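Local structure of histidine acid phosphatase (Hafnia alvei, 4ARU) at residues Q121-L126 against V130-C135; A144-Q149 against P264-H269; T152-L157 against V208-A213; S170-P175 against E222-E227. The protein is a bacterial histidine acid phosphatase, a member of branch 2 of the histidine phosphatase superfamily. All blocks are in the same frame, centred on the assembly; numbering follows the deposited sequence. Where two conformers were deposited one is given.

Contact 1 (Q121-L126 against V130-C135)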
loop_
_atom_site.group_PDB
_atom_site.type_symbol
_atom_site.label_atom_id
_atom_site.label_comp_id
_atom_site.label_asym_id
_atom_site.label_seq_id
_atom_site.Cartn_x
_atom_site.Cartn_y
_atom_site.Cartn_z
ATOM N N GLN A 121 -20.754 2.176 5.323
ATOM C CA GLN A 121 -21.142 0.784 5.464
ATOM C C GLN A 121 -21.116 0.062 4.092
ATOM O O GLN A 121 -21.519 -1.107 3.991
ATOM C CB GLN A 121 -22.562 0.722 6.065
ATOM C CG GLN A 121 -22.798 1.573 7.321
ATOM C CD GLN A 121 -21.896 1.145 8.456
ATOM O OE1 GLN A 121 -21.288 0.076 8.393
ATOM N NE2 GLN A 121 -21.789 1.977 9.490
ATOM N N GLN A 122 -20.773 0.789 3.038
ATOM C CA GLN A 122 -20.716 0.230 1.694
ATOM C C GLN A 122 -19.337 0.568 1.163
ATOM O O GLN A 122 -18.729 1.559 1.556
ATOM C CB GLN A 122 -21.741 0.861 0.774
ATOM C CG GLN A 122 -23.182 0.697 1.214
ATOM C CD GLN A 122 -24.116 1.189 0.148
ATOM O OE1 GLN A 122 -23.845 2.192 -0.525
ATOM N NE2 GLN A 122 -25.217 0.491 -0.025
ATOM N N ALA A 123 -18.840 -0.254 0.249
ATOM C CA ALA A 123 -17.581 -0.008 -0.426
ATOM C C ALA A 123 -17.583 1.340 -1.155
ATOM O O ALA A 123 -18.570 1.764 -1.681
ATOM C CB ALA A 123 -17.291 -1.129 -1.413
ATOM N N ASP A 124 -16.407 1.965 -1.155
ATOM C CA ASP A 124 -16.119 3.135 -1.972
ATOM C C ASP A 124 -15.548 2.604 -3.278
ATOM O O ASP A 124 -14.491 1.994 -3.233
ATOM C CB ASP A 124 -15.180 4.097 -1.212
ATOM C CG ASP A 124 -14.774 5.309 -2.022
ATOM O OD1 ASP A 124 -15.031 5.332 -3.252
ATOM O OD2 ASP A 124 -14.226 6.255 -1.398
ATOM N N PRO A 125 -16.264 2.834 -4.399
ATOM C CA PRO A 125 -15.770 2.273 -5.663
ATOM C C PRO A 125 -14.447 2.818 -6.146
ATOM O O PRO A 125 -13.797 2.224 -7.035
ATOM C CB PRO A 125 -16.856 2.630 -6.635
ATOM C CG PRO A 125 -17.347 3.951 -6.128
ATOM C CD PRO A 125 -17.439 3.682 -4.646
ATOM N N LEU A 126 -13.963 3.914 -5.558
ATOM C CA LEU A 126 -12.630 4.376 -5.893
ATOM C C LEU A 126 -11.576 3.401 -5.395
ATOM O O LEU A 126 -10.567 3.182 -6.084
ATOM C CB LEU A 126 -12.332 5.724 -5.249
ATOM C CG LEU A 126 -10.988 6.348 -5.569
ATOM C CD1 LEU A 126 -10.814 6.678 -7.045
ATOM C CD2 LEU A 126 -10.831 7.605 -4.751
ATOM N N VAL A 130 -14.527 -3.510 -7.719
ATOM C CA VAL A 130 -15.095 -4.843 -7.926
ATOM C C VAL A 130 -16.145 -5.153 -6.827
ATOM O O VAL A 130 -17.305 -5.538 -7.112
ATOM C CB VAL A 130 -13.972 -5.901 -7.979
ATOM C CG1 VAL A 130 -14.538 -7.308 -7.987
ATOM C CG2 VAL A 130 -13.135 -5.687 -9.236
ATOM N N LYS A 131 -15.783 -4.940 -5.570
ATOM C CA LYS A 131 -16.751 -5.163 -4.481
ATOM C C LYS A 131 -17.950 -4.214 -4.606
ATOM O O LYS A 131 -19.085 -4.594 -4.337
ATOM C CB LYS A 131 -16.028 -4.978 -3.148
ATOM C CG LYS A 131 -16.903 -5.062 -1.918
ATOM C CD LYS A 131 -16.057 -5.259 -0.647
ATOM C CE LYS A 131 -15.154 -4.072 -0.330
ATOM N NZ LYS A 131 -14.553 -4.103 1.038
ATOM N N ALA A 132 -17.712 -2.984 -5.071
ATOM C CA ALA A 132 -18.776 -1.986 -5.297
ATOM C C ALA A 132 -19.707 -2.285 -6.485
ATOM O O ALA A 132 -20.721 -1.618 -6.702
ATOM C CB ALA A 132 -18.163 -0.601 -5.452
ATOM N N GLY A 133 -19.292 -3.231 -7.325
ATOM C CA GLY A 133 -20.103 -3.640 -8.473
ATOM C C GLY A 133 -19.903 -2.860 -9.761
ATOM O O GLY A 133 -20.741 -2.966 -10.678
ATOM N N ILE A 134 -18.782 -2.130 -9.867
ATOM C CA ILE A 134 -18.514 -1.318 -11.051
ATOM C C ILE A 134 -18.177 -2.230 -12.232
ATOM O O ILE A 134 -18.637 -2.021 -13.363
ATOM C CB ILE A 134 -17.354 -0.336 -10.820
ATOM C CG1 ILE A 134 -17.633 0.648 -9.649
ATOM C CG2 ILE A 134 -16.963 0.437 -12.083
ATOM C CD1 ILE A 134 -18.832 1.581 -9.836
ATOM N N CYS A 135 -17.391 -3.258 -11.940
ATOM C CA CYS A 135 -16.979 -4.197 -12.951
ATOM C C CYS A 135 -16.682 -5.540 -12.303
ATOM O O CYS A 135 -16.522 -5.651 -11.083
ATOM C CB CYS A 135 -15.754 -3.673 -13.686
ATOM S SG CYS A 135 -14.267 -3.479 -12.685
#

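Contact 2 (A144-Q149 against P264-H269)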
loop_
_atom_site.group_PDB
_atom_site.type_symbol
_atom_site.label_atom_id
_atom_site.label_comp_id
_atom_site.label_asym_id
_atom_site.label_seq_id
_atom_site.Cartn_x
_atom_site.Cartn_y
_atom_site.Cartn_z
ATOM N N ALA A 144 -5.772 -17.930 -14.967
ATOM C CA ALA A 144 -4.705 -17.908 -15.963
ATOM C C ALA A 144 -3.751 -16.768 -15.719
ATOM O O ALA A 144 -2.536 -16.942 -15.829
ATOM C CB ALA A 144 -5.280 -17.828 -17.361
ATOM N N ALA A 145 -4.262 -15.606 -15.323
ATOM C CA ALA A 145 -3.400 -14.448 -15.102
ATOM C C ALA A 145 -2.482 -14.644 -13.894
ATOM O O ALA A 145 -1.311 -14.264 -13.909
ATOM C CB ALA A 145 -4.259 -13.189 -14.939
ATOM N N VAL A 146 -2.991 -15.238 -12.815
ATOM C CA VAL A 146 -2.196 -15.488 -11.635
ATOM C C VAL A 146 -1.102 -16.519 -11.959
ATOM O O VAL A 146 0.055 -16.350 -11.543
ATOM C CB VAL A 146 -3.078 -15.899 -10.448
ATOM C CG1 VAL A 146 -2.228 -16.373 -9.279
ATOM C CG2 VAL A 146 -3.963 -14.730 -10.015
ATOM N N GLU A 147 -1.449 -17.547 -12.722
ATOM C CA GLU A 147 -0.431 -18.530 -13.119
ATOM C C GLU A 147 0.655 -17.870 -13.948
ATOM O O GLU A 147 1.858 -18.143 -13.732
ATOM C CB GLU A 147 -1.062 -19.692 -13.858
ATOM C CG GLU A 147 0.011 -20.684 -14.292
ATOM C CD GLU A 147 -0.510 -22.023 -14.754
ATOM O OE1 GLU A 147 -1.619 -22.441 -14.339
ATOM O OE2 GLU A 147 0.217 -22.704 -15.536
ATOM N N LYS A 148 0.272 -16.971 -14.844
ATOM C CA LYS A 148 1.236 -16.245 -15.663
ATOM C C LYS A 148 2.171 -15.411 -14.796
ATOM O O LYS A 148 3.390 -15.369 -14.979
ATOM C CB LYS A 148 0.505 -15.379 -16.675
ATOM C CG LYS A 148 1.419 -14.636 -17.636
ATOM C CD LYS A 148 0.581 -13.715 -18.520
ATOM C CE LYS A 148 1.420 -12.663 -19.238
ATOM N NZ LYS A 148 2.288 -13.334 -20.235
ATOM N N GLN A 149 1.610 -14.723 -13.823
ATOM C CA GLN A 149 2.409 -13.886 -12.935
ATOM C C GLN A 149 3.380 -14.762 -12.138
ATOM O O GLN A 149 4.511 -14.385 -11.931
ATOM C CB GLN A 149 1.514 -13.061 -11.972
ATOM C CG GLN A 149 2.266 -12.008 -11.164
ATOM C CD GLN A 149 2.557 -10.739 -11.942
ATOM O OE1 GLN A 149 2.300 -10.607 -13.127
ATOM N NE2 GLN A 149 2.983 -9.767 -11.230
ATOM N N PRO A 264 -1.353 -8.014 -13.659
ATOM C CA PRO A 264 -2.029 -6.913 -14.365
ATOM C C PRO A 264 -3.560 -7.078 -14.525
ATOM O O PRO A 264 -4.290 -6.128 -14.321
ATOM C CB PRO A 264 -1.295 -6.831 -15.690
ATOM C CG PRO A 264 0.113 -7.172 -15.270
ATOM C CD PRO A 264 -0.045 -8.322 -14.302
ATOM N N TYR A 265 -4.026 -8.268 -14.844
ATOM C CA TYR A 265 -5.480 -8.460 -15.015
ATOM C C TYR A 265 -6.236 -8.074 -13.763
ATOM O O TYR A 265 -7.284 -7.421 -13.796
ATOM C CB TYR A 265 -5.768 -9.905 -15.414
ATOM C CG TYR A 265 -7.222 -10.186 -15.693
ATOM C CD1 TYR A 265 -7.813 -9.792 -16.876
ATOM C CD2 TYR A 265 -8.011 -10.805 -14.760
ATOM C CE1 TYR A 265 -9.147 -10.053 -17.118
ATOM C CE2 TYR A 265 -9.336 -11.062 -14.992
ATOM C CZ TYR A 265 -9.895 -10.665 -16.172
ATOM O OH TYR A 265 -11.234 -10.908 -16.383
ATOM N N ILE A 266 -5.736 -8.487 -12.623
ATOM C CA ILE A 266 -6.392 -8.175 -11.367
ATOM C C ILE A 266 -6.184 -6.686 -11.066
ATOM O O ILE A 266 -7.131 -5.974 -10.659
ATOM C CB ILE A 266 -5.803 -9.027 -10.211
ATOM C CG1 ILE A 266 -6.123 -10.495 -10.446
ATOM C CG2 ILE A 266 -6.335 -8.549 -8.879
ATOM C CD1 ILE A 266 -5.562 -11.435 -9.404
ATOM N N ALA A 267 -4.943 -6.222 -11.189
ATOM C CA ALA A 267 -4.581 -4.869 -10.821
ATOM C C ALA A 267 -5.444 -3.844 -11.620
ATOM O O ALA A 267 -5.894 -2.883 -11.025
ATOM C CB ALA A 267 -3.132 -4.640 -11.149
ATOM N N LYS A 268 -5.708 -4.081 -12.890
ATOM C CA LYS A 268 -6.466 -3.080 -13.646
ATOM C C LYS A 268 -7.933 -3.089 -13.274
ATOM O O LYS A 268 -8.586 -2.048 -13.401
ATOM C CB LYS A 268 -6.285 -3.229 -15.150
ATOM C CG LYS A 268 -6.993 -4.424 -15.721
ATOM C CD LYS A 268 -6.552 -4.699 -17.133
ATOM C CE LYS A 268 -7.438 -5.715 -17.785
ATOM N NZ LYS A 268 -7.169 -5.895 -19.248
ATOM N N HIS A 269 -8.472 -4.225 -12.819
ATOM C CA HIS A 269 -9.880 -4.264 -12.420
ATOM C C HIS A 269 -10.052 -3.566 -11.086
ATOM O O HIS A 269 -11.116 -2.989 -10.849
ATOM C CB HIS A 269 -10.432 -5.693 -12.382
ATOM C CG HIS A 269 -10.794 -6.226 -13.719
ATOM N ND1 HIS A 269 -9.872 -6.790 -14.587
ATOM C CD2 HIS A 269 -11.983 -6.275 -14.361
ATOM C CE1 HIS A 269 -10.475 -7.124 -15.708
ATOM N NE2 HIS A 269 -11.763 -6.870 -15.583
#

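Contact 3 (T152-L157 against V208-A213)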
loop_
_atom_site.group_PDB
_atom_site.type_symbol
_atom_site.label_atom_id
_atom_site.label_comp_id
_atom_site.label_asym_id
_atom_site.label_seq_id
_atom_site.Cartn_x
_atom_site.Cartn_y
_atom_site.Cartn_z
ATOM N N THR A 152 4.443 -20.435 -12.996
ATOM C CA THR A 152 4.341 -21.864 -12.687
ATOM C C THR A 152 2.911 -22.118 -12.193
ATOM O O THR A 152 2.278 -21.207 -11.673
ATOM C CB THR A 152 5.430 -22.269 -11.648
ATOM O OG1 THR A 152 5.659 -23.678 -11.666
ATOM C CG2 THR A 152 5.074 -21.826 -10.250
ATOM N N PRO A 153 2.403 -23.351 -12.326
ATOM C CA PRO A 153 1.090 -23.631 -11.765
ATOM C C PRO A 153 1.051 -23.291 -10.291
ATOM O O PRO A 153 1.960 -23.585 -9.500
ATOM C CB PRO A 153 0.933 -25.135 -12.016
ATOM C CG PRO A 153 1.695 -25.372 -13.266
ATOM C CD PRO A 153 2.910 -24.503 -13.096
ATOM N N ILE A 154 -0.016 -22.642 -9.862
ATOM C CA ILE A 154 -0.095 -22.131 -8.495
ATOM C C ILE A 154 -0.066 -23.235 -7.466
ATOM O O ILE A 154 0.445 -23.021 -6.364
ATOM C CB ILE A 154 -1.341 -21.238 -8.241
ATOM C CG1 ILE A 154 -1.164 -19.913 -8.940
ATOM C CG2 ILE A 154 -1.538 -20.961 -6.754
ATOM C CD1 ILE A 154 0.183 -19.280 -8.701
ATOM N N GLU A 155 -0.565 -24.425 -7.821
ATOM C CA GLU A 155 -0.574 -25.579 -6.914
ATOM C C GLU A 155 0.845 -25.963 -6.456
ATOM O O GLU A 155 1.022 -26.657 -5.450
ATOM C CB GLU A 155 -1.254 -26.777 -7.572
ATOM C CG GLU A 155 -2.793 -26.691 -7.737
ATOM C CD GLU A 155 -3.299 -25.696 -8.798
ATOM O OE1 GLU A 155 -2.484 -25.146 -9.598
ATOM O OE2 GLU A 155 -4.530 -25.454 -8.840
ATOM N N THR A 156 1.843 -25.492 -7.207
ATOM C CA THR A 156 3.250 -25.805 -6.914
ATOM C C THR A 156 3.996 -24.676 -6.211
ATOM O O THR A 156 5.193 -24.757 -5.975
ATOM C CB THR A 156 4.029 -26.224 -8.205
ATOM O OG1 THR A 156 4.259 -25.089 -9.059
ATOM C CG2 THR A 156 3.322 -27.306 -8.972
ATOM N N LEU A 157 3.290 -23.606 -5.866
ATOM C CA LEU A 157 3.955 -22.390 -5.366
ATOM C C LEU A 157 4.780 -22.613 -4.105
ATOM O O LEU A 157 5.812 -21.959 -3.929
ATOM C CB LEU A 157 2.918 -21.310 -5.094
ATOM C CG LEU A 157 3.461 -19.909 -4.826
ATOM C CD1 LEU A 157 4.094 -19.313 -6.063
ATOM C CD2 LEU A 157 2.391 -18.991 -4.285
ATOM N N VAL A 208 -11.358 -13.392 -4.319
ATOM C CA VAL A 208 -10.231 -14.237 -4.732
ATOM C C VAL A 208 -9.263 -14.356 -3.584
ATOM O O VAL A 208 -8.987 -13.382 -2.869
ATOM C CB VAL A 208 -9.552 -13.591 -5.982
ATOM C CG1 VAL A 208 -8.353 -14.370 -6.455
ATOM C CG2 VAL A 208 -10.533 -13.397 -7.129
ATOM N N ALA A 209 -8.717 -15.546 -3.355
ATOM C CA ALA A 209 -7.738 -15.686 -2.319
ATOM C C ALA A 209 -6.680 -16.716 -2.672
ATOM O O ALA A 209 -6.998 -17.745 -3.300
ATOM C CB ALA A 209 -8.409 -16.071 -1.008
ATOM N N LEU A 210 -5.463 -16.471 -2.236
ATOM C CA LEU A 210 -4.413 -17.474 -2.321
ATOM C C LEU A 210 -4.488 -18.287 -1.009
ATOM O O LEU A 210 -4.116 -17.786 0.063
ATOM C CB LEU A 210 -3.028 -16.813 -2.489
ATOM C CG LEU A 210 -1.835 -17.737 -2.457
ATOM C CD1 LEU A 210 -1.839 -18.610 -3.709
ATOM C CD2 LEU A 210 -0.566 -16.928 -2.378
ATOM N N GLU A 211 -5.023 -19.511 -1.079
ATOM C CA GLU A 211 -5.125 -20.393 0.077
ATOM C C GLU A 211 -3.845 -21.185 0.220
ATOM O O GLU A 211 -3.138 -21.395 -0.770
ATOM C CB GLU A 211 -6.279 -21.384 -0.089
ATOM C CG GLU A 211 -7.645 -20.687 -0.265
ATOM C CD GLU A 211 -8.124 -19.961 1.012
ATOM O OE1 GLU A 211 -7.700 -20.292 2.130
ATOM O OE2 GLU A 211 -9.006 -19.079 0.895
ATOM N N GLY A 212 -3.581 -21.682 1.402
ATOM C CA GLY A 212 -2.401 -22.490 1.678
ATOM C C GLY A 212 -1.289 -21.771 2.401
ATOM O O GLY A 212 -1.443 -20.648 2.883
ATOM N N ALA A 213 -0.144 -22.433 2.473
ATOM C CA ALA A 213 0.928 -22.010 3.329
ATOM C C ALA A 213 1.457 -20.612 3.007
ATOM O O ALA A 213 1.829 -19.839 3.900
ATOM C CB ALA A 213 2.026 -23.033 3.260
#

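Contact 4 (S170-P175 against E222-E227)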
loop_
_atom_site.group_PDB
_atom_site.type_symbol
_atom_site.label_atom_id
_atom_site.label_comp_id
_atom_site.label_asym_id
_atom_site.label_seq_id
_atom_site.Cartn_x
_atom_site.Cartn_y
_atom_site.Cartn_z
ATOM N N SER A 170 9.069 -22.590 12.181
ATOM C CA SER A 170 9.870 -22.549 13.390
ATOM C C SER A 170 9.457 -21.376 14.290
ATOM O O SER A 170 9.406 -21.546 15.502
ATOM C CB SER A 170 11.381 -22.537 13.043
ATOM O OG SER A 170 11.792 -21.324 12.462
ATOM N N VAL A 171 9.160 -20.227 13.704
ATOM C CA VAL A 171 8.711 -19.052 14.468
ATOM C C VAL A 171 7.383 -19.341 15.185
ATOM O O VAL A 171 7.202 -18.953 16.342
ATOM C CB VAL A 171 8.563 -17.839 13.524
ATOM C CG1 VAL A 171 7.770 -16.705 14.171
ATOM C CG2 VAL A 171 9.933 -17.383 13.039
ATOM N N LEU A 172 6.483 -20.039 14.503
ATOM C CA LEU A 172 5.222 -20.461 15.086
ATOM C C LEU A 172 5.353 -21.604 16.065
ATOM O O LEU A 172 4.447 -21.811 16.871
ATOM C CB LEU A 172 4.261 -20.939 13.958
ATOM C CG LEU A 172 3.847 -19.849 12.989
ATOM C CD1 LEU A 172 3.130 -20.539 11.861
ATOM C CD2 LEU A 172 2.959 -18.800 13.651
ATOM N N ASP A 173 6.440 -22.390 16.024
ATOM C CA ASP A 173 6.427 -23.728 16.652
ATOM C C ASP A 173 5.269 -24.563 16.159
ATOM O O ASP A 173 4.608 -25.294 16.900
ATOM C CB ASP A 173 6.465 -23.624 18.183
ATOM C CG ASP A 173 7.807 -23.103 18.679
ATOM O OD1 ASP A 173 8.770 -23.873 18.538
ATOM O OD2 ASP A 173 7.942 -21.955 19.196
ATOM N N PHE A 174 5.056 -24.475 14.836
ATOM C CA PHE A 174 3.962 -25.175 14.170
ATOM C C PHE A 174 3.862 -26.665 14.524
ATOM O O PHE A 174 2.767 -27.183 14.733
ATOM C CB PHE A 174 4.022 -24.934 12.643
ATOM C CG PHE A 174 2.999 -25.738 11.846
ATOM C CD1 PHE A 174 1.652 -25.367 11.818
ATOM C CD2 PHE A 174 3.391 -26.822 11.098
ATOM C CE1 PHE A 174 0.746 -26.103 11.077
ATOM C CE2 PHE A 174 2.476 -27.552 10.358
ATOM C CZ PHE A 174 1.161 -27.181 10.344
ATOM N N PRO A 175 4.989 -27.382 14.554
ATOM C CA PRO A 175 4.869 -28.822 14.794
ATOM C C PRO A 175 4.243 -29.174 16.161
ATOM O O PRO A 175 3.705 -30.286 16.326
ATOM C CB PRO A 175 6.326 -29.309 14.710
ATOM C CG PRO A 175 7.009 -28.315 13.832
ATOM C CD PRO A 175 6.372 -27.007 14.159
ATOM N N GLU A 222 3.001 -10.348 8.013
ATOM C CA GLU A 222 2.586 -8.965 8.152
ATOM C C GLU A 222 2.134 -8.648 9.587
ATOM O O GLU A 222 2.426 -7.545 10.116
ATOM C CB GLU A 222 1.505 -8.639 7.099
ATOM C CG GLU A 222 0.923 -7.267 7.208
ATOM C CD GLU A 222 1.846 -6.146 6.770
ATOM O OE1 GLU A 222 2.884 -6.406 6.073
ATOM O OE2 GLU A 222 1.549 -4.983 7.127
ATOM N N ILE A 223 1.460 -9.587 10.233
ATOM C CA ILE A 223 1.073 -9.355 11.627
ATOM C C ILE A 223 2.323 -9.169 12.506
ATOM O O ILE A 223 2.354 -8.297 13.379
ATOM C CB ILE A 223 0.120 -10.447 12.172
ATOM C CG1 ILE A 223 -1.214 -10.297 11.424
ATOM C CG2 ILE A 223 0.046 -10.381 13.701
ATOM C CD1 ILE A 223 -2.150 -11.454 11.634
ATOM N N PHE A 224 3.374 -9.978 12.319
ATOM C CA PHE A 224 4.575 -9.797 13.103
ATOM C C PHE A 224 5.174 -8.413 12.854
ATOM O O PHE A 224 5.603 -7.756 13.787
ATOM C CB PHE A 224 5.611 -10.869 12.767
ATOM C CG PHE A 224 5.164 -12.286 13.039
ATOM C CD1 PHE A 224 4.292 -12.628 14.059
ATOM C CD2 PHE A 224 5.672 -13.301 12.271
ATOM C CE1 PHE A 224 3.923 -13.950 14.288
ATOM C CE2 PHE A 224 5.308 -14.638 12.496
ATOM C CZ PHE A 224 4.436 -14.956 13.489
ATOM N N LEU A 225 5.199 -7.982 11.597
ATOM C CA LEU A 225 5.740 -6.671 11.288
ATOM C C LEU A 225 4.910 -5.585 12.000
ATOM O O LEU A 225 5.446 -4.596 12.505
ATOM C CB LEU A 225 5.697 -6.453 9.787
ATOM C CG LEU A 225 6.366 -5.131 9.362
ATOM C CD1 LEU A 225 7.305 -5.407 8.228
ATOM C CD2 LEU A 225 5.395 -4.036 9.023
ATOM N N LEU A 226 3.598 -5.768 11.982
ATOM C CA LEU A 226 2.707 -4.832 12.674
ATOM C C LEU A 226 2.955 -4.805 14.173
ATOM O O LEU A 226 2.996 -3.746 14.771
ATOM C CB LEU A 226 1.233 -5.078 12.370
ATOM C CG LEU A 226 0.789 -4.829 10.932
ATOM C CD1 LEU A 226 -0.609 -5.391 10.604
ATOM C CD2 LEU A 226 0.800 -3.347 10.655
ATOM N N GLU A 227 3.171 -5.971 14.777
ATOM C CA GLU A 227 3.470 -6.041 16.205
ATOM C C GLU A 227 4.742 -5.225 16.511
ATOM O O GLU A 227 4.834 -4.507 17.483
ATOM C CB GLU A 227 3.733 -7.472 16.642
ATOM C CG GLU A 227 2.492 -8.385 16.627
ATOM C CD GLU A 227 2.824 -9.833 16.911
ATOM O OE1 GLU A 227 4.024 -10.137 17.027
ATOM O OE2 GLU A 227 1.890 -10.665 17.045
#

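Contact 1 (Q121-L126 against V130-C135)
Ala123 and Pro125 lean on Lys131, Ala132 and Ile134, which lie in and just after a type I beta turn from Val130 to Gly133. Both segments belong to the one long loop between strand 115-116 and helix 139-150, so the loop folds back on itself. The turn is closed by a backbone hydrogen bond from Gly133 N to Val130 O.

In sequence order, Ala123 comes first. Ala123 CB meets the aliphatic part of Lys131, with Lys131 CE at 3.8 Å and Lys131 CG at 4.0 Å. The lysine chain is bent at chi3 (65°), which brings CE back to the methyl. The same Ala123 CB stands 4.2 Å from Ala132 CB. The carbonyl of Ala123 takes a hydrogen bond from Gln117 NE2.

Asp124 turns away from the other segment. Asp124 OD1 accepts from Leu126 N at 2.9 Å, an Asx turn. The N-H comes from above the carboxylate plane, 43° out of it. OD2 is held by Trp88 NE1, so both carboxylate oxygens have a donor and the buried group is fixed at two points.

Pro125 follows, its CB pointing toward the turn. The Leu126 side chain, which starts away from the turn, packs on helix 264-282. No hydrogen bond joins the segments; the touch is apolar. Pro125 CB meets two partners: Ala132 CB lies at 3.7 Å, and Ile134 comes in with CG1, also 3.7 Å from Pro125 CB, and with CD1 a little farther off.

Contact 2 (A144-Q149 against P264-H269)
The Tyr265 ring has His269 on one face, with His269 CE1 3.5 Å above the ring plane and offset toward its rim. Across the contact, Ala145 CB approaches the tyrosine obliquely and touches Tyr265 CB, at 3.6 Å. The edge of the His269 ring is used as well. His269 ND1 donates to Tyr265 O at 2.8 Å, with an N-H...O angle of 168°, and the oxygen lies close to the imidazole plane. This bond holds the histidine ring in its rotation, one helical turn on from the tyrosine. With CG anti to the backbone N (chi1 -177°), the tyrosine ring leads away from 144-149, back along helix 139-150 toward its start, where OH bonds to Asp138 N.

The contact is a helix-helix packing in the histidine phosphatase fold. It joins helix 139-150 to the first turn and a half of helix 264-282, beside the part that holds the large sheet. The axes of the two short segments pass 9.4 Å apart, and their directions make an angle of 121°. The small Ala145 stands where the backbones come nearest, its CA 6.3 Å from the CA of Tyr265.

Beside it, the buried pair Val146 and Ile266 meet by methyl groups, Val146 CG2 to Ile266 CD1 at 3.7 Å. On the other flank Gln149 crosses Pro264. The glutamine chain bends at chi2, and Gln149 OE1 comes 3.5 Å from Pro264 CD. The amide is held at its other end, where NE2 bonds to Asp258 OD1 of helix 243-262.

Contact 3 (T152-L157 against V208-A213)
Apolar contact between the segments rests on Leu210, whose two methyl groups take one partner each. In the conformer modelled here, CD1 of Leu210 meets Ile154 CG2 at 3.9 Å. Leu210 CD2 meets Leu157 CD2 at 4.1 Å, and these two leucine side chains cross at about a right angle. Leu210 has CG anti to its backbone nitrogen (chi1 174°), which extends the fork toward both partners. All three residues are buried. The backbones stay well apart, with the CA atoms of Ile154 and Leu210 8.9 Å from each other.

Hydrogen bonds act within segment 152-157 and none crosses to the strand. Pro153 O accepts twice from Thr156: from OG1 at 2.8 Å, in the carbonyl plane, and from N at 3.0 Å. Thr152 OG1 donates in turn to Thr156 OG1 over a longer 3.3 Å. These bonds tie the start of the 3-10 segment 154-156. Ile154, in that segment, and Leu157, just after it, both point toward the strand.

Strand 208-211 forms a two-stranded antiparallel hairpin with strand 198-201, through backbone bonds such as Ala209 with Ala200. Gly212 then serves as N-cap residue of helix 213-229. Leu210 also lies on Gln256 and Met260 of helix 243-262, and Leu157 on Leu259 of the same helix. Ile154 rests on Val146 of helix 139-150, so the small cluster joins the hairpin, the 3-10 turn and two helices.

Contact 4 (S170-P175 against E222-E227)
Phe224 points the end of its ring at Val171, which comes from the opposite direction. Val171 CG1 lies 3.6 Å from Phe224 CE2 and 3.8 Å from Phe224 CZ, set obliquely to the ring. This methyl reaches the ring because it is anti to the valine backbone N (chi1 165°). Leu172 comes in at about a right angle to Phe224. Leu172 CD2 sits at the ring edge, near the ring plane, 4.1 Å from Phe224 CZ.

The phenylalanine thus bridges two helices of the helical part of the fold, 162-172 and 213-229. It does so at long range: the CA atoms of Val171 and Phe224 are 10.2 Å apart, and the ring fills the distance. Met168, one turn before Leu172 on helix 162-172, and Trp246 of helix 243-262 also touch Phe224.

Helix 162-172 ends here in a Schellman motif. Asp173, with positive phi (54°), is its C-prime residue. Asp173 N bonds to Ser170 O at 3.1 Å, and Phe174 N bonds to Ser169 O. Backbone oxygens of the two touching residues bond elsewhere: Val171 O to Asn239 ND2 and Leu172 O to Thr35 OG1.

Across the two segments no hydrogen bond or charge pair forms. The contact therefore depends on buried hydrocarbon and on shape, with two aliphatic side chains meeting the end of one aromatic ring.

Contact 1 is a surface contact, contact 2 is partly buried, and contacts 3 and 4 are buried. All four join across mainly by apolar touch, with no hydrogen bond between segments. They differ in what meets: a folded-back loop in contact 1, two helices in contact 2, a 3-10 turn and a strand in contact 3, and two helices bridged by an aromatic ring in contact 4. Contacts 1 and 2 meet where Val130 and Cys135 pack on His269. Contacts 2 and 3 share a boundary at Val146 and Ile154. Contact 4 touches none of the others, yet strand 208-211 of contact 3 leads directly into its helix 213-229.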